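Local coordinates for 3-polyprenyl-4-hydroxybenzoate decarboxylase and related decarboxylases (PDB 6H6X), which is a UbiD-family decarboxylase (HmfF) that uses prenylated FMN and carboxylates 2-furoic acid to 2,5-furandicarboxylic acid in the reverse direction, at residues A352-S357 with K361-V366; A68-V73 with G191-V196; S149-Q154 with R168-F173. The protein carries 8 engineered substitutions. One frame throughout, in Å; residues are numbered along the deposited sequence.

In the fold
From the N terminus, contact 2 opens first, at the end of helix 64-70 in the N-terminal domain, and closes 118 residues later at the start of helix 194-199, bringing that domain against the Rift-related, FMN-binding domain. Within this long loop, contact 3 opens and closes: strand 146-157 meets helix 169-179 across a short excursion. It therefore nests within contact 2; its residues line the cofactor site. Nearest atoms of the two are about 7 Å apart. Contact 1 follows in series, closing the short loop from helix 345-356 to strand 362-367, part of a beta-alpha-beta unit of the C-terminal domain, with its centre about 27 Å from the centres of both others. No two contacts cross.

Contact 1. Residues A352-S357 with K361-V366; sequences AAFNSS and KHVVVV. Engineered in segment 352-357: Asn355 (natural residue Thr).
Phe354 leaves helix 345-356 and brings one side of its ring to Val363 of strand 362-367. Its CB sets out from the helix along the strand rather than straight at it. CG stands anti to the carbonyl carbon (chi1 -66°), which carries the ring across. Along the ring, CD1 only grazes CG2 of Val363, at 4.1 Å. CE1 is 3.4 Å from the same Val363 CG2, and it also has the backbone C of Lys361 near the ring plane, at the edge. CZ completes the approach, 3.6 Å from Val363 CG2. The methyl meets the ring obliquely. One helix position earlier, Ala353 CB touches both branches of Val363, 4.0 Å from CG2 and 4.1 Å from CG1. Ile336 of the neighbouring strand 333-338 packs on Ala353 and Val363, and Phe395 meets the Phe354 ring edge-to-face. Lys361 turns away and bonds through NZ to the carbonyl oxygens of Ala383 and Cys386 of the second subunit. This is the second half of a beta-alpha-beta unit, helix running back over its strand at 143°. No hydrogen bond spans the two segments, and the side-chain contact here is essentially apolar packing.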
loop_
_atom_site.group_PDB
_atom_site.type_symbol
_atom_site.label_atom_id
_atom_site.label_comp_id
_atom_site.label_asym_id
_atom_site.label_seq_id
_atom_site.Cartn_x
_atom_site.Cartn_y
_atom_site.Cartn_z
ATOM N N ALA B 352 -17.236 -13.849 -13.772
ATOM C CA ALA B 352 -17.144 -12.899 -14.874
ATOM C C ALA B 352 -15.724 -12.318 -15.024
ATOM O O ALA B 352 -15.260 -12.147 -16.132
ATOM C CB ALA B 352 -18.145 -11.791 -14.674
ATOM N N ALA B 353 -15.038 -12.003 -13.919
ATOM C CA ALA B 353 -13.672 -11.502 -14.020
ATOM C C ALA B 353 -12.753 -12.551 -14.683
ATOM O O ALA B 353 -11.977 -12.212 -15.585
ATOM C CB ALA B 353 -13.175 -11.042 -12.691
ATOM N N PHE B 354 -12.911 -13.811 -14.328
ATOM C CA PHE B 354 -12.131 -14.878 -14.963
ATOM C C PHE B 354 -12.386 -15.137 -16.457
ATOM O O PHE B 354 -11.500 -15.632 -17.148
ATOM C CB PHE B 354 -12.258 -16.185 -14.166
ATOM C CG PHE B 354 -11.659 -16.110 -12.820
ATOM C CD1 PHE B 354 -10.475 -15.424 -12.617
ATOM C CD2 PHE B 354 -12.253 -16.733 -11.744
ATOM C CE1 PHE B 354 -9.892 -15.347 -11.370
ATOM C CE2 PHE B 354 -11.675 -16.650 -10.475
ATOM C CZ PHE B 354 -10.500 -15.962 -10.304
ATOM N N ASN B 355 -13.576 -14.788 -16.948
ATOM C CA ASN B 355 -13.841 -14.813 -18.385
ATOM C C ASN B 355 -13.376 -13.509 -19.082
ATOM O O ASN B 355 -13.130 -13.536 -20.260
ATOM C CB ASN B 355 -15.315 -15.105 -18.651
ATOM C CG ASN B 355 -15.812 -16.352 -17.916
ATOM O OD1 ASN B 355 -15.079 -17.339 -17.729
ATOM N ND2 ASN B 355 -17.061 -16.288 -17.467
ATOM N N SER B 356 -13.217 -12.385 -18.374
ATOM C CA SER B 356 -12.667 -11.151 -18.993
ATOM C C SER B 356 -11.354 -11.395 -19.776
ATOM O O SER B 356 -11.199 -10.888 -20.877
ATOM C CB SER B 356 -12.491 -9.978 -17.979
ATOM O OG SER B 356 -11.350 -10.106 -17.080
ATOM N N SER B 357 -10.444 -12.164 -19.188
ATOM C CA SER B 357 -9.190 -12.557 -19.850
ATOM C C SER B 357 -8.624 -13.721 -19.108
ATOM O O SER B 357 -8.732 -13.802 -17.896
ATOM C CB SER B 357 -8.122 -11.447 -19.821
ATOM O OG SER B 357 -7.755 -11.151 -18.494
ATOM N N LYS B 361 -5.987 -13.676 -12.333
ATOM C CA LYS B 361 -5.488 -14.766 -11.546
ATOM C C LYS B 361 -6.103 -14.754 -10.121
ATOM O O LYS B 361 -6.189 -15.769 -9.454
ATOM C CB LYS B 361 -3.957 -14.512 -11.445
ATOM C CG LYS B 361 -3.181 -15.753 -11.423
ATOM C CD LYS B 361 -1.699 -15.500 -11.302
ATOM C CE LYS B 361 -1.224 -16.247 -10.074
ATOM N NZ LYS B 361 0.257 -16.358 -10.018
ATOM N N HIS B 362 -6.388 -13.571 -9.615
ATOM C CA HIS B 362 -6.747 -13.314 -8.239
ATOM C C HIS B 362 -7.800 -12.161 -8.282
ATOM O O HIS B 362 -7.547 -11.079 -8.908
ATOM C CB HIS B 362 -5.493 -12.876 -7.551
ATOM C CG HIS B 362 -5.632 -12.565 -6.088
ATOM N ND1 HIS B 362 -6.117 -11.360 -5.610
ATOM C CD2 HIS B 362 -5.194 -13.233 -5.001
ATOM C CE1 HIS B 362 -6.015 -11.316 -4.294
ATOM N NE2 HIS B 362 -5.472 -12.449 -3.892
ATOM N N VAL B 363 -8.962 -12.394 -7.674
ATOM C CA VAL B 363 -10.071 -11.451 -7.697
ATOM C C VAL B 363 -10.533 -11.252 -6.275
ATOM O O VAL B 363 -10.780 -12.246 -5.574
ATOM C CB VAL B 363 -11.215 -11.994 -8.539
ATOM C CG1 VAL B 363 -12.357 -10.987 -8.673
ATOM C CG2 VAL B 363 -10.677 -12.372 -9.892
ATOM N N VAL B 364 -10.571 -10.013 -5.815
ATOM C CA VAL B 364 -11.313 -9.691 -4.628
ATOM C C VAL B 364 -12.555 -8.821 -4.849
ATOM O O VAL B 364 -12.500 -7.821 -5.597
ATOM C CB VAL B 364 -10.475 -9.321 -3.385
ATOM C CG1 VAL B 364 -8.960 -9.462 -3.521
ATOM C CG2 VAL B 364 -10.959 -8.173 -2.582
ATOM N N VAL B 365 -13.672 -9.224 -4.219
ATOM C CA VAL B 365 -14.957 -8.486 -4.340
ATOM C C VAL B 365 -15.226 -7.771 -3.020
ATOM O O VAL B 365 -15.093 -8.361 -1.983
ATOM C CB VAL B 365 -16.158 -9.400 -4.703
ATOM C CG1 VAL B 365 -17.449 -8.576 -4.883
ATOM C CG2 VAL B 365 -15.873 -10.186 -5.964
ATOM N N VAL B 366 -15.552 -6.494 -3.060
ATOM C CA VAL B 366 -15.854 -5.731 -1.867
ATOM C C VAL B 366 -17.153 -4.929 -2.066
ATOM O O VAL B 366 -17.635 -4.775 -3.182
ATOM C CB VAL B 366 -14.741 -4.769 -1.468
ATOM C CG1 VAL B 366 -13.473 -5.559 -1.191
ATOM C CG2 VAL B 366 -14.475 -3.752 -2.580
#

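Contact 2. Residues A68-V73 with G191-V196; sequences AAAMSV and GVHPAV
The end of helix 64-70 comes against the start of helix 194-199 with the CA atoms of Ala70 and Ala195 only 5.8 Å apart, a spacing that the small residues on both sides allow. The first helix closes with a Schellman motif at Ser72, whose positive phi lets Val73 N return to Ala68 O while Ser72 N bonds Ala69 O. The second begins with His193 at the N-cap. Its CG lies anti to the backbone N (chi1 -168°), and this swings the ring back over the first turn, where ND1 accepts from Ala195 N at 3.0 Å. That bond is nearly straight at 164°, though the donor sits 23° out of the ring plane. Pro194 CD lies over one face of the ring, 3.4 Å above its plane and offset toward the rim. At the ring edge, close to the plane, His193 CE1 reaches Ala70 O at 3.4 Å. The same carbonyl oxygen has the methyl CB of Ala195 at 3.8 Å. Ala70 CB in turn rests on Pro194 CB, 4.0 Å away. Trp8 of helix 5-14 touches Ala70, Pro194 and His193, and Met71 packs on Leu198. All four touching residues are buried. The cap bond to ND1 probably holds the ring's rotation, and its CE1 edge, which is likely to be somewhat polarised, faces the carbonyl of Ala70. No hydrogen bond crosses the contact: the N-terminal and Rift-related domains meet here through apolar packing of the Ala70 methyl on the proline ring and this weakly polar approach of carbon to oxygen.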
loop_
_atom_site.group_PDB
_atom_site.type_symbol
_atom_site.label_atom_id
_atom_site.label_comp_id
_atom_site.label_asym_id
_atom_site.label_seq_id
_atom_site.Cartn_x
_atom_site.Cartn_y
_atom_site.Cartn_z
ATOM N N ALA B 68 -7.470 10.224 -17.688
ATOM C CA ALA B 68 -8.842 10.796 -17.847
ATOM C C ALA B 68 -8.778 12.144 -18.563
ATOM O O ALA B 68 -9.463 12.349 -19.549
ATOM C CB ALA B 68 -9.543 10.964 -16.538
ATOM N N ALA B 69 -7.929 13.031 -18.097
ATOM C CA ALA B 69 -7.642 14.285 -18.832
ATOM C C ALA B 69 -7.297 14.053 -20.325
ATOM O O ALA B 69 -7.858 14.713 -21.209
ATOM C CB ALA B 69 -6.534 15.037 -18.154
ATOM N N ALA B 70 -6.444 13.064 -20.617
ATOM C CA ALA B 70 -6.104 12.752 -22.008
ATOM C C ALA B 70 -7.296 12.380 -22.836
ATOM O O ALA B 70 -7.272 12.500 -24.034
ATOM C CB ALA B 70 -5.060 11.642 -22.094
ATOM N N MET B 71 -8.328 11.858 -22.220
ATOM C CA MET B 71 -9.534 11.467 -22.918
ATOM C C MET B 71 -10.634 12.542 -22.800
ATOM O O MET B 71 -11.765 12.283 -23.248
ATOM C CB MET B 71 -10.062 10.141 -22.318
ATOM C CG MET B 71 -9.496 8.873 -22.940
ATOM S SD MET B 71 -10.117 7.434 -22.029
ATOM C CE MET B 71 -9.033 7.526 -20.653
ATOM N N SER B 72 -10.343 13.705 -22.195
ATOM C CA SER B 72 -11.373 14.742 -21.917
ATOM C C SER B 72 -12.601 14.227 -21.137
ATOM O O SER B 72 -13.740 14.353 -21.612
ATOM C CB SER B 72 -11.834 15.390 -23.232
ATOM O OG SER B 72 -10.697 15.834 -23.939
ATOM N N VAL B 73 -12.343 13.576 -19.992
ATOM C CA VAL B 73 -13.388 13.083 -19.096
ATOM C C VAL B 73 -12.938 13.209 -17.660
ATOM O O VAL B 73 -11.715 13.280 -17.362
ATOM C CB VAL B 73 -13.853 11.620 -19.313
ATOM C CG1 VAL B 73 -14.853 11.512 -20.438
ATOM C CG2 VAL B 73 -12.689 10.641 -19.469
ATOM N N GLY B 191 5.915 9.349 -30.349
ATOM C CA GLY B 191 5.665 10.719 -29.937
ATOM C C GLY B 191 4.289 11.106 -30.388
ATOM O O GLY B 191 4.104 11.982 -31.263
ATOM N N VAL B 192 3.318 10.451 -29.778
ATOM C CA VAL B 192 1.919 10.756 -30.027
ATOM C C VAL B 192 1.209 11.089 -28.741
ATOM O O VAL B 192 1.706 10.933 -27.626
ATOM C CB VAL B 192 1.222 9.605 -30.754
ATOM C CG1 VAL B 192 1.836 9.358 -32.111
ATOM C CG2 VAL B 192 1.247 8.299 -29.942
ATOM N N HIS B 193 0.023 11.614 -28.905
ATOM C CA HIS B 193 -0.812 11.936 -27.792
ATOM C C HIS B 193 -1.137 10.662 -27.009
ATOM O O HIS B 193 -1.359 9.632 -27.615
ATOM C CB HIS B 193 -2.092 12.590 -28.317
ATOM C CG HIS B 193 -2.907 13.218 -27.247
ATOM N ND1 HIS B 193 -3.842 12.513 -26.528
ATOM C CD2 HIS B 193 -2.934 14.488 -26.773
ATOM C CE1 HIS B 193 -4.420 13.324 -25.662
ATOM N NE2 HIS B 193 -3.888 14.525 -25.789
ATOM N N PRO B 194 -1.209 10.730 -25.672
ATOM C CA PRO B 194 -1.590 9.552 -24.892
ATOM C C PRO B 194 -2.887 8.850 -25.253
ATOM O O PRO B 194 -3.001 7.629 -25.036
ATOM C CB PRO B 194 -1.696 10.091 -23.467
ATOM C CG PRO B 194 -0.712 11.239 -23.440
ATOM C CD PRO B 194 -0.826 11.867 -24.799
ATOM N N ALA B 195 -3.868 9.572 -25.778
ATOM C CA ALA B 195 -5.103 8.924 -26.224
ATOM C C ALA B 195 -4.841 7.968 -27.331
ATOM O O ALA B 195 -5.527 6.942 -27.446
ATOM C CB ALA B 195 -6.147 9.946 -26.673
ATOM N N VAL B 196 -3.865 8.283 -28.178
ATOM C CA VAL B 196 -3.535 7.397 -29.293
ATOM C C VAL B 196 -2.858 6.102 -28.795
ATOM O O VAL B 196 -3.137 5.001 -29.316
ATOM C CB VAL B 196 -2.694 8.120 -30.352
ATOM C CG1 VAL B 196 -2.356 7.201 -31.508
ATOM C CG2 VAL B 196 -3.419 9.398 -30.853
#

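Contact 3. Residues S149-Q154 with R168-F173; sequences SIHRLQ and RHLWHF. With MN (manganese (II) ion), chain H; 4LU (1-deoxy-5-O-phosphono-1-(3,3,4,5-tetramethyl-9,11-dioxo-2,3,8,9,10,11-hexahydro-7H-quinolino[1,8-fg]pteridin-12-ium-7-y l)-D-ribitol), chain I.
The prenylated-FMN and manganese site of the UbiD enzyme is built partly here, where Leu170 of helix 169-179 packs on His151 from strand 146-157. Leu170 CD2 sits over one face of the imidazole in a CH-pi contact, 3.8 Å from the ring centroid and 27° off the normal, nearest to NE2. Its CG is anti to the backbone N (chi1 -178°), which sends the branch out toward the strand. At the edge of the same ring, in its plane, Ser149 OG is hydrogen-bonded to His151 NE2 at 2.7 Å, while ND1 is engaged by the carbonyl of Leu164. With an alanine in place of His151, the Ser149 hydroxyl and the Leu164 carbonyl would probably both lose a partner, and Leu170 CD2 would face a gap. The cofactor is held from both segments: Arg152 N gives a straight bond (166°) to its O4, 2.9 Å away, and Ile150 N bonds the ribityl O2'. At the phosphate, His169 N, in the first turn of the helix, donates to O3P at 3.0 Å. Arg168 NH2 reaches O1P at 2.9 Å, its guanidinium edge turned to that oxygen. His169 ND1 binds manganese at 2.4 Å, beside phosphate O2P, a water, Asn147 and Glu210. The helix N terminus, the arginine and the metal therefore converge on the phosphate and would together offset its charge, while the Leu170–His151 packing sets this helix end against the strand that lines the flavin.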
loop_
_atom_site.group_PDB
_atom_site.type_symbol
_atom_site.label_atom_id
_atom_site.label_comp_id
_atom_site.label_asym_id
_atom_site.label_seq_id
_atom_site.Cartn_x
_atom_site.Cartn_y
_atom_site.Cartn_z
ATOM N N SER B 149 -0.732 -1.743 -32.811
ATOM C CA SER B 149 -0.279 -2.339 -31.551
ATOM C C SER B 149 1.113 -1.797 -31.188
ATOM O O SER B 149 1.783 -1.162 -32.014
ATOM C CB SER B 149 -0.224 -3.887 -31.694
ATOM O OG SER B 149 0.319 -4.273 -32.955
ATOM N N ILE B 150 1.548 -2.066 -29.956
ATOM C CA ILE B 150 2.866 -1.625 -29.516
ATOM C C ILE B 150 3.718 -2.860 -29.265
ATOM O O ILE B 150 3.329 -3.745 -28.500
ATOM C CB ILE B 150 2.778 -0.774 -28.228
ATOM C CG1 ILE B 150 2.059 0.530 -28.528
ATOM C CG2 ILE B 150 4.186 -0.493 -27.657
ATOM C CD1 ILE B 150 1.949 1.454 -27.319
ATOM N N HIS B 151 4.894 -2.875 -29.870
ATOM C CA HIS B 151 5.878 -3.988 -29.771
ATOM C C HIS B 151 7.223 -3.407 -29.398
ATOM O O HIS B 151 7.601 -2.312 -29.866
ATOM C CB HIS B 151 5.977 -4.748 -31.112
ATOM C CG HIS B 151 4.654 -5.257 -31.572
ATOM N ND1 HIS B 151 4.209 -6.527 -31.290
ATOM C CD2 HIS B 151 3.618 -4.623 -32.169
ATOM C CE1 HIS B 151 2.968 -6.667 -31.732
ATOM N NE2 HIS B 151 2.583 -5.519 -32.258
ATOM N N ARG B 152 7.940 -4.098 -28.510
ATOM C CA ARG B 152 9.328 -3.753 -28.278
ATOM C C ARG B 152 10.137 -4.038 -29.549
ATOM O O ARG B 152 9.890 -5.018 -30.245
ATOM C CB ARG B 152 9.884 -4.480 -27.071
ATOM C CG ARG B 152 10.183 -5.945 -27.287
ATOM C CD ARG B 152 10.563 -6.611 -25.978
ATOM N NE ARG B 152 11.115 -7.941 -26.219
ATOM C CZ ARG B 152 10.960 -9.022 -25.450
ATOM N NH1 ARG B 152 10.227 -9.014 -24.325
ATOM N NH2 ARG B 152 11.540 -10.150 -25.834
ATOM N N LEU B 153 11.046 -3.131 -29.867
ATOM C CA LEU B 153 11.880 -3.245 -31.035
ATOM C C LEU B 153 13.345 -3.115 -30.588
ATOM O O LEU B 153 13.754 -2.102 -30.025
ATOM C CB LEU B 153 11.521 -2.144 -32.017
ATOM C CG LEU B 153 10.074 -2.213 -32.461
ATOM C CD1 LEU B 153 9.538 -0.860 -32.794
ATOM C CD2 LEU B 153 9.968 -3.130 -33.646
ATOM N N GLN B 154 14.117 -4.177 -30.767
ATOM C CA GLN B 154 15.536 -4.154 -30.437
ATOM C C GLN B 154 16.288 -3.521 -31.599
ATOM O O GLN B 154 16.124 -3.926 -32.745
ATOM C CB GLN B 154 16.073 -5.577 -30.181
ATOM C CG GLN B 154 17.482 -5.583 -29.554
ATOM C CD GLN B 154 18.077 -6.961 -29.401
ATOM O OE1 GLN B 154 17.362 -7.968 -29.304
ATOM N NE2 GLN B 154 19.410 -7.008 -29.356
ATOM N N ARG B 168 -1.392 -12.398 -31.748
ATOM C CA ARG B 168 -2.565 -11.501 -31.718
ATOM C C ARG B 168 -2.748 -10.999 -33.186
ATOM O O ARG B 168 -2.430 -11.732 -34.123
ATOM C CB ARG B 168 -2.360 -10.344 -30.710
ATOM C CG ARG B 168 -2.275 -10.686 -29.214
ATOM C CD ARG B 168 -3.639 -10.904 -28.546
ATOM N NE ARG B 168 -4.649 -9.883 -28.892
ATOM C CZ ARG B 168 -5.948 -10.103 -29.159
ATOM N NH1 ARG B 168 -6.486 -11.322 -29.123
ATOM N NH2 ARG B 168 -6.735 -9.070 -29.472
ATOM N N HIS B 169 -3.191 -9.762 -33.420
ATOM C CA HIS B 169 -3.525 -9.341 -34.782
ATOM C C HIS B 169 -2.343 -9.156 -35.729
ATOM O O HIS B 169 -2.412 -9.590 -36.870
ATOM C CB HIS B 169 -4.426 -8.106 -34.768
ATOM C CG HIS B 169 -5.715 -8.337 -34.043
ATOM N ND1 HIS B 169 -6.474 -7.318 -33.523
ATOM C CD2 HIS B 169 -6.362 -9.490 -33.725
ATOM C CE1 HIS B 169 -7.536 -7.824 -32.924
ATOM N NE2 HIS B 169 -7.498 -9.141 -33.037
ATOM N N LEU B 170 -1.270 -8.508 -35.304
ATOM C CA LEU B 170 -0.138 -8.326 -36.176
ATOM C C LEU B 170 0.437 -9.676 -36.629
ATOM O O LEU B 170 0.837 -9.840 -37.767
ATOM C CB LEU B 170 0.932 -7.531 -35.455
ATOM C CG LEU B 170 2.162 -7.248 -36.314
ATOM C CD1 LEU B 170 1.778 -6.469 -37.578
ATOM C CD2 LEU B 170 3.206 -6.504 -35.502
ATOM N N TRP B 171 0.503 -10.631 -35.711
ATOM C CA TRP B 171 0.929 -11.999 -36.035
ATOM C C TRP B 171 0.070 -12.640 -37.139
ATOM O O TRP B 171 0.594 -13.246 -38.077
ATOM C CB TRP B 171 0.873 -12.850 -34.772
ATOM C CG TRP B 171 1.349 -14.243 -34.963
ATOM C CD1 TRP B 171 0.583 -15.377 -34.975
ATOM C CD2 TRP B 171 2.703 -14.663 -35.171
ATOM N NE1 TRP B 171 1.376 -16.469 -35.185
ATOM C CE2 TRP B 171 2.683 -16.074 -35.299
ATOM C CE3 TRP B 171 3.935 -13.987 -35.255
ATOM C CZ2 TRP B 171 3.859 -16.844 -35.498
ATOM C CZ3 TRP B 171 5.116 -14.755 -35.468
ATOM C CH2 TRP B 171 5.058 -16.171 -35.583
ATOM N N HIS B 172 -1.245 -12.486 -37.017
ATOM C CA HIS B 172 -2.163 -12.942 -38.036
ATOM C C HIS B 172 -1.810 -12.317 -39.383
ATOM O O HIS B 172 -1.685 -13.038 -40.373
ATOM C CB HIS B 172 -3.603 -12.638 -37.651
ATOM C CG HIS B 172 -4.608 -13.393 -38.467
ATOM N ND1 HIS B 172 -5.447 -12.778 -39.382
ATOM C CD2 HIS B 172 -4.881 -14.720 -38.533
ATOM C CE1 HIS B 172 -6.210 -13.694 -39.952
ATOM N NE2 HIS B 172 -5.869 -14.880 -39.476
ATOM N N PHE B 173 -1.596 -10.997 -39.417
ATOM C CA PHE B 173 -1.217 -10.322 -40.664
ATOM C C PHE B 173 0.102 -10.826 -41.202
ATOM O O PHE B 173 0.237 -10.996 -42.405
ATOM C CB PHE B 173 -1.031 -8.819 -40.480
ATOM C CG PHE B 173 -2.282 -8.046 -40.203
ATOM C CD1 PHE B 173 -3.513 -8.657 -39.968
ATOM C CD2 PHE B 173 -2.197 -6.672 -40.124
ATOM C CE1 PHE B 173 -4.637 -7.910 -39.676
ATOM C CE2 PHE B 173 -3.319 -5.906 -39.852
ATOM C CZ PHE B 173 -4.542 -6.523 -39.618
HETATM MN MN MN H . -6.312 -4.964 -33.190
HETATM C C9 4LU I . 2.236 -2.838 -24.944
HETATM C C8 4LU I . 2.793 -1.670 -24.343
HETATM C C7 4LU I . 4.164 -1.525 -24.109
HETATM C C10 4LU I . 3.329 -6.058 -26.550
HETATM C C6 4LU I . 5.042 -2.752 -24.283
HETATM N N3 4LU I . 4.957 -7.569 -28.240
HETATM C C2 4LU I . 3.594 -7.720 -28.278
HETATM C C13 4LU I . 7.394 -1.839 -23.255
HETATM C C5 4LU I . 6.587 -2.797 -24.108
HETATM C C1 4LU I . 6.509 -5.176 -24.732
HETATM O O2 4LU I . 3.079 -8.545 -29.094
HETATM N N1 4LU I . 2.800 -6.970 -27.457
HETATM C C4 4LU I . 5.577 -6.698 -27.388
HETATM O O4 4LU I . 6.829 -6.577 -27.397
HETATM C C4A 4LU I . 4.729 -5.873 -26.458
HETATM N N5 4LU I . 5.286 -4.905 -25.557
HETATM C C3 4LU I . 7.248 -4.089 -24.444
HETATM C C12 4LU I . 7.006 -2.160 -25.464
HETATM C C5A 4LU I . 4.466 -3.859 -25.052
HETATM C C7M 4LU I . 4.712 -0.258 -23.453
HETATM C C8M 4LU I . 1.802 -0.578 -24.042
HETATM C C9A 4LU I . 2.998 -3.977 -25.280
HETATM N N10 4LU I . 2.493 -5.256 -25.731
HETATM C "C1'" 4LU I . 1.057 -5.521 -25.810
HETATM C "C2'" 4LU I . 0.330 -5.131 -27.117
HETATM O "O2'" 4LU I . 0.700 -3.842 -27.618
HETATM C "C3'" 4LU I . -1.161 -5.093 -26.821
HETATM O "O3'" 4LU I . -1.544 -6.299 -26.155
HETATM C "C4'" 4LU I . -1.993 -4.842 -28.082
HETATM O "O4'" 4LU I . -3.342 -4.351 -27.818
HETATM C "C5'" 4LU I . -2.152 -6.037 -29.007
HETATM O "O5'" 4LU I . -2.967 -5.457 -30.048
HETATM P P 4LU I . -3.824 -6.343 -31.108
HETATM O O2P 4LU I . -4.358 -5.371 -32.175
HETATM O O3P 4LU I . -2.804 -7.324 -31.755
HETATM O O1P 4LU I . -4.941 -6.961 -30.265
HETATM O O HOH W 1 -0.586 -6.987 -32.476
HETATM O O HOH W 2 -7.145 -5.331 -30.977
#